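PDB 5IXP: extracellular solute-binding protein family 1 from Kribbella flavida, which probably captures a solute outside the cell and delivers it to an ABC transporter. Local coordinates for residues 115-123 / 255-264; 160-169 / 229-237. All coordinates share one frame; numbering follows the deposited sequence. Where two conformers were deposited one is given.

Contact 1 (115-123 / 255-264); sequences PEAICYRRD and GKWDVADVFP
Y120 and D258 form a hydrogen-bonded pair between strands 115-121 and 257-260, which run antiparallel with their short axes 4.6 Å apart at closest and 151° between their directions. They are neighbours in the mixed sheet of a periplasmic-binding-protein fold, and I118 with A260 is the next hydrogen-bonded pair: A260 N gives an almost straight bond to I118 O at 2.9 Å. Beyond the strand, R122 N continues the pairing to K256 O. On one face the Y120 ring, brought up by a chi1 of 63° that sets CG between the backbone N and carbonyl carbon, lies alongside D258, whose CB sits over the ring face 3.5 Å from Y120 CZ. The Y120 hydroxyl bonds T132 O. The D258 carboxylate is heavily engaged: OD2 takes the salt bridge from R122 NH1 at 2.9 Å in one arginine conformer, while OD1 accepts from V259 N and pairs with R134. The other face carries W257. R121 folds back at chi2 and chi3 so that CD rides over the five-membered ring, 3.8 Å from its centroid, and C119 SG, in one cysteine conformer, approaches obliquely, 3.6 Å from W257 CZ3. The aliphatic chain of K256 runs beside R121 and across D123, K256 CD lying 3.4 Å from D123 OD2. There R121 grips the D123 carboxylate side-on, NE to OD1 and NH2 to OD2, both at 2.9 Å on syn lone pairs.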
loop_
_atom_site.group_PDB
_atom_site.type_symbol
_atom_site.label_atom_id
_atom_site.label_comp_id
_atom_site.label_asym_id
_atom_site.label_seq_id
_atom_site.Cartn_x
_atom_site.Cartn_y
_atom_site.Cartn_z
ATOM N N PRO A 115 2.240 -5.009 3.621
ATOM C CA PRO A 115 3.467 -5.658 3.135
ATOM C C PRO A 115 3.123 -6.716 2.099
ATOM O O PRO A 115 2.142 -7.448 2.236
ATOM C CB PRO A 115 4.068 -6.273 4.401
ATOM C CG PRO A 115 2.870 -6.584 5.248
ATOM C CD PRO A 115 1.921 -5.406 5.007
ATOM N N GLU A 116 3.923 -6.775 1.037
ATOM C CA GLU A 116 3.541 -7.510 -0.157
ATOM C C GLU A 116 4.314 -8.809 -0.320
ATOM O O GLU A 116 5.529 -8.859 -0.104
ATOM C CB GLU A 116 3.744 -6.657 -1.401
ATOM C CG GLU A 116 2.797 -5.457 -1.443
ATOM C CD GLU A 116 3.026 -4.617 -2.657
ATOM O OE1 GLU A 116 4.025 -3.873 -2.688
ATOM O OE2 GLU A 116 2.209 -4.711 -3.586
ATOM N N ALA A 117 3.598 -9.841 -0.745
ATOM C CA ALA A 117 4.180 -11.105 -1.167
ATOM C C ALA A 117 3.794 -11.334 -2.627
ATOM O O ALA A 117 3.230 -10.454 -3.279
ATOM C CB ALA A 117 3.711 -12.240 -0.256
ATOM N N ILE A 118 4.102 -12.518 -3.150
ATOM C CA ILE A 118 3.566 -12.947 -4.437
ATOM C C ILE A 118 2.566 -14.061 -4.177
ATOM O O ILE A 118 2.934 -15.128 -3.671
ATOM C CB ILE A 118 4.658 -13.419 -5.413
ATOM C CG1 ILE A 118 5.659 -12.293 -5.735
ATOM C CG2 ILE A 118 4.013 -13.920 -6.695
ATOM C CD1 ILE A 118 5.041 -11.055 -6.417
ATOM N N CYS A 119 1.300 -13.811 -4.476
ATOM C CA CYS A 119 0.362 -14.919 -4.487
ATOM C C CYS A 119 0.343 -15.532 -5.879
ATOM O O CYS A 119 0.720 -14.904 -6.873
ATOM C CB CYS A 119 -1.043 -14.481 -4.061
ATOM S SG CYS A 119 -1.790 -13.170 -5.046
ATOM N N TYR A 120 -0.067 -16.789 -5.941
ATOM C CA TYR A 120 0.013 -17.509 -7.212
ATOM C C TYR A 120 -0.990 -18.652 -7.280
ATOM O O TYR A 120 -1.426 -19.201 -6.263
ATOM C CB TYR A 120 1.431 -18.047 -7.475
ATOM C CG TYR A 120 1.906 -19.073 -6.464
ATOM C CD1 TYR A 120 2.439 -18.676 -5.238
ATOM C CD2 TYR A 120 1.834 -20.438 -6.739
ATOM C CE1 TYR A 120 2.875 -19.611 -4.309
ATOM C CE2 TYR A 120 2.270 -21.384 -5.817
ATOM C CZ TYR A 120 2.788 -20.962 -4.600
ATOM O OH TYR A 120 3.221 -21.884 -3.673
ATOM N N ARG A 121 -1.329 -19.010 -8.516
ATOM C CA ARG A 121 -2.267 -20.090 -8.809
ATOM C C ARG A 121 -1.488 -21.399 -8.870
ATOM O O ARG A 121 -0.839 -21.703 -9.877
ATOM C CB ARG A 121 -3.002 -19.802 -10.111
ATOM C CG ARG A 121 -4.082 -18.716 -9.984
ATOM C CD ARG A 121 -5.383 -19.306 -9.417
ATOM N NE ARG A 121 -5.897 -20.366 -10.283
ATOM C CZ ARG A 121 -6.719 -20.166 -11.312
ATOM N NH1 ARG A 121 -7.145 -18.938 -11.609
ATOM N NH2 ARG A 121 -7.125 -21.195 -12.039
ATOM N N ARG A 122 -1.570 -22.198 -7.805
ATOM C CA ARG A 122 -0.794 -23.437 -7.774
ATOM C C ARG A 122 -1.294 -24.461 -8.789
ATOM O O ARG A 122 -0.507 -25.299 -9.246
ATOM C CB ARG A 122 -0.786 -24.036 -6.366
ATOM C CG ARG A 122 -2.127 -24.100 -5.667
ATOM C CD ARG A 122 -1.940 -24.485 -4.197
ATOM N NE ARG A 122 -1.353 -25.816 -4.059
ATOM C CZ ARG A 122 -0.102 -26.073 -3.675
ATOM N NH1 ARG A 122 0.738 -25.086 -3.355
ATOM N NH2 ARG A 122 0.304 -27.340 -3.599
ATOM N N ASP A 123 -2.578 -24.414 -9.162
ATOM C CA ASP A 123 -3.067 -25.322 -10.197
ATOM C C ASP A 123 -2.489 -24.965 -11.559
ATOM O O ASP A 123 -2.054 -25.848 -12.309
ATOM C CB ASP A 123 -4.598 -25.307 -10.243
ATOM C CG ASP A 123 -5.165 -23.934 -10.551
ATOM O OD1 ASP A 123 -4.604 -22.937 -10.062
ATOM O OD2 ASP A 123 -6.179 -23.851 -11.284
ATOM N N GLY A 255 -8.658 -24.339 -3.251
ATOM C CA GLY A 255 -7.591 -25.249 -3.609
ATOM C C GLY A 255 -6.651 -24.756 -4.684
ATOM O O GLY A 255 -5.741 -25.500 -5.075
ATOM N N LYS A 256 -6.818 -23.527 -5.170
ATOM C CA LYS A 256 -6.034 -23.066 -6.308
ATOM C C LYS A 256 -5.013 -21.986 -5.980
ATOM O O LYS A 256 -4.130 -21.738 -6.807
ATOM C CB LYS A 256 -6.956 -22.549 -7.418
ATOM C CG LYS A 256 -7.801 -23.635 -8.055
ATOM C CD LYS A 256 -8.699 -23.088 -9.150
ATOM C CE LYS A 256 -9.558 -24.194 -9.748
ATOM N NZ LYS A 256 -10.641 -23.623 -10.595
ATOM N N TRP A 257 -5.098 -21.342 -4.813
ATOM C CA TRP A 257 -4.229 -20.218 -4.493
ATOM C C TRP A 257 -3.252 -20.558 -3.373
ATOM O O TRP A 257 -3.550 -21.352 -2.472
ATOM C CB TRP A 257 -5.044 -18.982 -4.090
ATOM C CG TRP A 257 -5.636 -18.205 -5.232
ATOM C CD1 TRP A 257 -6.927 -18.256 -5.682
ATOM C CD2 TRP A 257 -4.962 -17.242 -6.052
ATOM N NE1 TRP A 257 -7.094 -17.383 -6.742
ATOM C CE2 TRP A 257 -5.904 -16.749 -6.984
ATOM C CE3 TRP A 257 -3.649 -16.750 -6.092
ATOM C CZ2 TRP A 257 -5.575 -15.793 -7.942
ATOM C CZ3 TRP A 257 -3.324 -15.806 -7.041
ATOM C CH2 TRP A 257 -4.286 -15.332 -7.955
ATOM N N ASP A 258 -2.069 -19.949 -3.450
ATOM C CA ASP A 258 -1.067 -20.024 -2.398
ATOM C C ASP A 258 -0.347 -18.683 -2.358
ATOM O O ASP A 258 -0.572 -17.808 -3.200
ATOM C CB ASP A 258 -0.078 -21.176 -2.629
ATOM C CG ASP A 258 0.433 -21.792 -1.324
ATOM O OD1 ASP A 258 0.562 -21.061 -0.306
ATOM O OD2 ASP A 258 0.700 -23.016 -1.323
ATOM N N VAL A 259 0.524 -18.514 -1.375
ATOM C CA VAL A 259 1.313 -17.294 -1.299
ATOM C C VAL A 259 2.743 -17.665 -0.951
ATOM O O VAL A 259 2.992 -18.515 -0.090
ATOM C CB VAL A 259 0.717 -16.281 -0.297
ATOM C CG1 VAL A 259 0.610 -16.884 1.074
ATOM C CG2 VAL A 259 1.548 -15.009 -0.268
ATOM N N ALA A 260 3.677 -17.047 -1.664
ATOM C CA ALA A 260 5.103 -17.296 -1.536
ATOM C C ALA A 260 5.757 -16.172 -0.737
ATOM O O ALA A 260 5.447 -14.995 -0.936
ATOM C CB ALA A 260 5.760 -17.416 -2.914
ATOM N N ASP A 261 6.671 -16.546 0.162
ATOM C CA ASP A 261 7.336 -15.597 1.054
ATOM C C ASP A 261 8.497 -14.942 0.309
ATOM O O ASP A 261 9.674 -15.239 0.531
ATOM C CB ASP A 261 7.812 -16.318 2.309
ATOM C CG ASP A 261 8.389 -15.374 3.361
ATOM O OD1 ASP A 261 8.446 -14.145 3.138
ATOM O OD2 ASP A 261 8.801 -15.876 4.421
ATOM N N VAL A 262 8.143 -14.027 -0.596
ATOM C CA VAL A 262 9.115 -13.416 -1.496
ATOM C C VAL A 262 8.478 -12.165 -2.066
ATOM O O VAL A 262 7.250 -12.062 -2.150
ATOM C CB VAL A 262 9.539 -14.394 -2.626
ATOM C CG1 VAL A 262 8.377 -14.626 -3.589
ATOM C CG2 VAL A 262 10.751 -13.868 -3.397
ATOM N N PHE A 263 9.319 -11.204 -2.453
ATOM C CA PHE A 263 8.829 -10.115 -3.270
ATOM C C PHE A 263 9.987 -9.729 -4.182
ATOM O O PHE A 263 11.102 -9.501 -3.684
ATOM C CB PHE A 263 8.347 -8.898 -2.473
ATOM C CG PHE A 263 7.495 -7.969 -3.283
ATOM C CD1 PHE A 263 6.200 -8.337 -3.636
ATOM C CD2 PHE A 263 7.983 -6.747 -3.712
ATOM C CE1 PHE A 263 5.402 -7.500 -4.393
ATOM C CE2 PHE A 263 7.183 -5.895 -4.478
ATOM C CZ PHE A 263 5.893 -6.277 -4.815
ATOM N N PRO A 264 9.773 -9.669 -5.493
ATOM C CA PRO A 264 10.877 -9.340 -6.400
ATOM C C PRO A 264 11.480 -7.992 -6.037
ATOM O O PRO A 264 10.762 -7.013 -5.816
ATOM C CB PRO A 264 10.209 -9.317 -7.782
ATOM C CG PRO A 264 8.960 -10.139 -7.623
ATOM C CD PRO A 264 8.502 -9.855 -6.209
#

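Contact 2 (160-169 / 229-237)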
loop_
_atom_site.group_PDB
_atom_site.type_symbol
_atom_site.label_atom_id
_atom_site.label_comp_id
_atom_site.label_asym_id
_atom_site.label_seq_id
_atom_site.Cartn_x
_atom_site.Cartn_y
_atom_site.Cartn_z
ATOM N N ASN A 160 -3.555 -19.828 -22.962
ATOM C CA ASN A 160 -4.814 -19.214 -22.561
ATOM C C ASN A 160 -4.757 -18.556 -21.188
ATOM O O ASN A 160 -5.806 -18.175 -20.659
ATOM C CB ASN A 160 -5.936 -20.247 -22.581
ATOM C CG ASN A 160 -6.279 -20.689 -23.974
ATOM O OD1 ASN A 160 -6.048 -19.961 -24.942
ATOM N ND2 ASN A 160 -6.828 -21.891 -24.092
ATOM N N SER A 161 -3.574 -18.406 -20.601
ATOM C CA SER A 161 -3.439 -17.694 -19.335
ATOM C C SER A 161 -2.375 -16.615 -19.459
ATOM O O SER A 161 -1.448 -16.723 -20.264
ATOM C CB SER A 161 -3.070 -18.635 -18.180
ATOM O OG SER A 161 -4.142 -19.504 -17.872
ATOM N N ALA A 162 -2.519 -15.572 -18.651
ATOM C CA ALA A 162 -1.486 -14.564 -18.504
ATOM C C ALA A 162 -0.750 -14.775 -17.184
ATOM O O ALA A 162 -1.158 -15.562 -16.324
ATOM C CB ALA A 162 -2.084 -13.157 -18.574
ATOM N N TRP A 163 0.349 -14.044 -17.032
ATOM C CA TRP A 163 1.179 -14.166 -15.840
ATOM C C TRP A 163 0.650 -13.296 -14.702
ATOM O O TRP A 163 0.582 -13.746 -13.550
ATOM C CB TRP A 163 2.617 -13.788 -16.201
ATOM C CG TRP A 163 3.672 -14.027 -15.150
ATOM C CD1 TRP A 163 4.589 -13.116 -14.690
ATOM C CD2 TRP A 163 3.957 -15.258 -14.463
ATOM N NE1 TRP A 163 5.423 -13.704 -13.763
ATOM C CE2 TRP A 163 5.058 -15.018 -13.609
ATOM C CE3 TRP A 163 3.402 -16.545 -14.501
ATOM C CZ2 TRP A 163 5.598 -16.009 -12.790
ATOM C CZ3 TRP A 163 3.946 -17.530 -13.682
ATOM C CH2 TRP A 163 5.032 -17.255 -12.846
ATOM N N PHE A 164 0.264 -12.055 -15.004
ATOM C CA PHE A 164 -0.238 -11.133 -13.996
ATOM C C PHE A 164 -1.454 -10.400 -14.551
ATOM O O PHE A 164 -1.742 -10.454 -15.750
ATOM C CB PHE A 164 0.848 -10.138 -13.554
ATOM C CG PHE A 164 1.529 -9.419 -14.691
ATOM C CD1 PHE A 164 0.902 -8.354 -15.336
ATOM C CD2 PHE A 164 2.816 -9.785 -15.091
ATOM C CE1 PHE A 164 1.533 -7.679 -16.379
ATOM C CE2 PHE A 164 3.456 -9.114 -16.128
ATOM C CZ PHE A 164 2.817 -8.058 -16.774
ATOM N N ASP A 165 -2.159 -9.680 -13.665
ATOM C CA ASP A 165 -3.449 -9.118 -14.050
ATOM C C ASP A 165 -3.316 -7.864 -14.919
ATOM O O ASP A 165 -4.059 -7.722 -15.893
ATOM C CB ASP A 165 -4.308 -8.840 -12.807
ATOM C CG ASP A 165 -3.635 -7.905 -11.807
ATOM O OD1 ASP A 165 -2.392 -7.878 -11.723
ATOM O OD2 ASP A 165 -4.363 -7.202 -11.084
ATOM N N SER A 166 -2.409 -6.934 -14.604
ATOM C CA SER A 166 -2.295 -5.733 -15.433
ATOM C C SER A 166 -0.884 -5.166 -15.378
ATOM O O SER A 166 -0.155 -5.346 -14.396
ATOM C CB SER A 166 -3.304 -4.635 -15.026
ATOM O OG SER A 166 -2.991 -4.026 -13.773
ATOM N N ALA A 167 -0.508 -4.474 -16.458
ATOM C CA ALA A 167 0.768 -3.767 -16.481
ATOM C C ALA A 167 0.821 -2.693 -15.401
ATOM O O ALA A 167 1.870 -2.480 -14.781
ATOM C CB ALA A 167 1.002 -3.149 -17.863
ATOM N N VAL A 168 -0.297 -2.002 -15.164
ATOM C CA VAL A 168 -0.290 -0.881 -14.223
ATOM C C VAL A 168 0.038 -1.358 -12.812
ATOM O O VAL A 168 0.866 -0.757 -12.119
ATOM C CB VAL A 168 -1.630 -0.120 -14.271
ATOM C CG1 VAL A 168 -1.772 0.807 -13.060
ATOM C CG2 VAL A 168 -1.716 0.702 -15.548
ATOM N N LEU A 169 -0.596 -2.444 -12.355
ATOM C CA LEU A 169 -0.283 -2.892 -10.994
ATOM C C LEU A 169 1.156 -3.389 -10.885
ATOM O O LEU A 169 1.792 -3.212 -9.839
ATOM C CB LEU A 169 -1.264 -3.966 -10.517
ATOM C CG LEU A 169 -2.672 -3.482 -10.138
ATOM C CD1 LEU A 169 -3.433 -4.551 -9.350
ATOM C CD2 LEU A 169 -2.623 -2.179 -9.352
ATOM N N THR A 229 -11.779 -17.382 -13.506
ATOM C CA THR A 229 -11.249 -17.904 -14.759
ATOM C C THR A 229 -9.761 -18.180 -14.575
ATOM O O THR A 229 -9.181 -17.912 -13.515
ATOM C CB THR A 229 -11.422 -16.913 -15.918
ATOM O OG1 THR A 229 -10.473 -15.846 -15.759
ATOM C CG2 THR A 229 -12.839 -16.334 -15.957
ATOM N N ASP A 230 -9.125 -18.688 -15.636
ATOM C CA ASP A 230 -7.681 -18.887 -15.650
ATOM C C ASP A 230 -6.930 -17.683 -16.215
ATOM O O ASP A 230 -5.828 -17.851 -16.747
ATOM C CB ASP A 230 -7.335 -20.149 -16.445
ATOM C CG ASP A 230 -7.917 -21.409 -15.826
ATOM O OD1 ASP A 230 -8.325 -21.365 -14.642
ATOM O OD2 ASP A 230 -7.958 -22.446 -16.527
ATOM N N ALA A 231 -7.487 -16.472 -16.092
ATOM C CA ALA A 231 -6.951 -15.318 -16.815
ATOM C C ALA A 231 -5.525 -14.961 -16.388
ATOM O O ALA A 231 -4.711 -14.564 -17.232
ATOM C CB ALA A 231 -7.865 -14.110 -16.637
ATOM N N PHE A 232 -5.206 -15.051 -15.094
ATOM C CA PHE A 232 -3.850 -14.705 -14.661
ATOM C C PHE A 232 -3.412 -15.596 -13.504
ATOM O O PHE A 232 -4.236 -16.062 -12.712
ATOM C CB PHE A 232 -3.725 -13.219 -14.267
ATOM C CG PHE A 232 -4.767 -12.754 -13.291
ATOM C CD1 PHE A 232 -4.556 -12.853 -11.925
ATOM C CD2 PHE A 232 -5.961 -12.201 -13.742
ATOM C CE1 PHE A 232 -5.528 -12.411 -11.020
ATOM C CE2 PHE A 232 -6.934 -11.766 -12.844
ATOM C CZ PHE A 232 -6.714 -11.872 -11.480
ATOM N N ALA A 233 -2.090 -15.804 -13.400
ATOM C CA ALA A 233 -1.528 -16.798 -12.493
ATOM C C ALA A 233 -0.829 -16.227 -11.265
ATOM O O ALA A 233 -0.585 -16.989 -10.320
ATOM C CB ALA A 233 -0.527 -17.701 -13.235
ATOM N N THR A 234 -0.469 -14.937 -11.253
ATOM C CA THR A 234 0.194 -14.330 -10.100
ATOM C C THR A 234 -0.340 -12.921 -9.863
ATOM O O THR A 234 -0.905 -12.286 -10.759
ATOM C CB THR A 234 1.718 -14.221 -10.266
ATOM O OG1 THR A 234 2.014 -13.211 -11.245
ATOM C CG2 THR A 234 2.348 -15.553 -10.701
HETATM N N MSE A 235 -0.138 -12.437 -8.639
HETATM C CA MSE A 235 -0.344 -11.023 -8.299
HETATM C C MSE A 235 0.658 -10.560 -7.250
HETATM O O MSE A 235 1.001 -11.327 -6.343
HETATM C CB MSE A 235 -1.756 -10.763 -7.750
HETATM C CG MSE A 235 -2.883 -10.727 -8.761
HETATM SE SE MSE A 235 -4.409 -9.877 -7.879
HETATM C CE MSE A 235 -3.721 -8.017 -7.888
ATOM N N ALA A 236 1.115 -9.310 -7.364
ATOM C CA ALA A 236 1.773 -8.659 -6.243
ATOM C C ALA A 236 0.716 -8.394 -5.183
ATOM O O ALA A 236 -0.337 -7.816 -5.471
ATOM C CB ALA A 236 2.451 -7.362 -6.680
ATOM N N CYS A 237 0.986 -8.826 -3.958
ATOM C CA CYS A 237 -0.076 -9.172 -3.020
ATOM C C CYS A 237 0.189 -8.633 -1.619
ATOM O O CYS A 237 0.851 -9.293 -0.815
ATOM C CB CYS A 237 -0.208 -10.695 -2.982
ATOM S SG CYS A 237 -1.615 -11.415 -2.204
HETATM O O HOH W 1 -0.231 -7.731 -9.676
#
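Backbone and hydroxyl bonds join S161-W163 to D230-T234 in a short, irregular parallel pairing. S161 OG donates to D230 O at 2.6 Å, in the carbonyl plane, and A162 N binds A231 O at 2.8 Å. Further on, W163 O draws T234 OG1 to 2.8 Å from above its carbonyl plane, with weak bonds from the backbone N of A233 and T234. The same threonine hydroxyl also bonds Y147. Two CH-pi contacts carry much of the apolar packing. T234 CG2, anti to its own carbonyl carbon, stands 3.7 Å from the centroid of the W163 six-membered ring, and D165 CB is centred over the F232 ring at 3.8 Å. Replacing F232 with an alanine would probably leave D165 CB without the ring it packs on and F227 without its edge-to-face partner. The D165 carboxylate has a bond at each oxygen: OD2 to W223 NE1, OD1 from a water that in turn accepts from A236 N; the methyl CE of selenomethionine M235 packs against OD2. Helix 144-157 covers the W163 and F164 side, helix 122-127 packs on S161, A233 and T234, and helix 167-175 starts from the S166 N-cap beside helix 356-371.

In the fold
Following the chain from the N terminus, strand 108-121 leads into helix 122-127, and a largely helical excursion then reaches 160-169. Contact 2 closes the inner loop when the chain returns at 229-237, with 59 residues, none of them strand, in between. Contact 1 closes the outer loop at 255-264, so contact 2 is nested within it and the two do not cross. Strand 108-121 lies between strands 232-238 and 257-260 at this end of the sheet. Probable backbone hydrogen bonds from A117 N to C237 O and from R121 N to A233 O join the contacts. A C119-C237 disulfide has been seen for this protein, though in one C119 conformer the SG atoms stand 3.3 Å apart, too far for a bond.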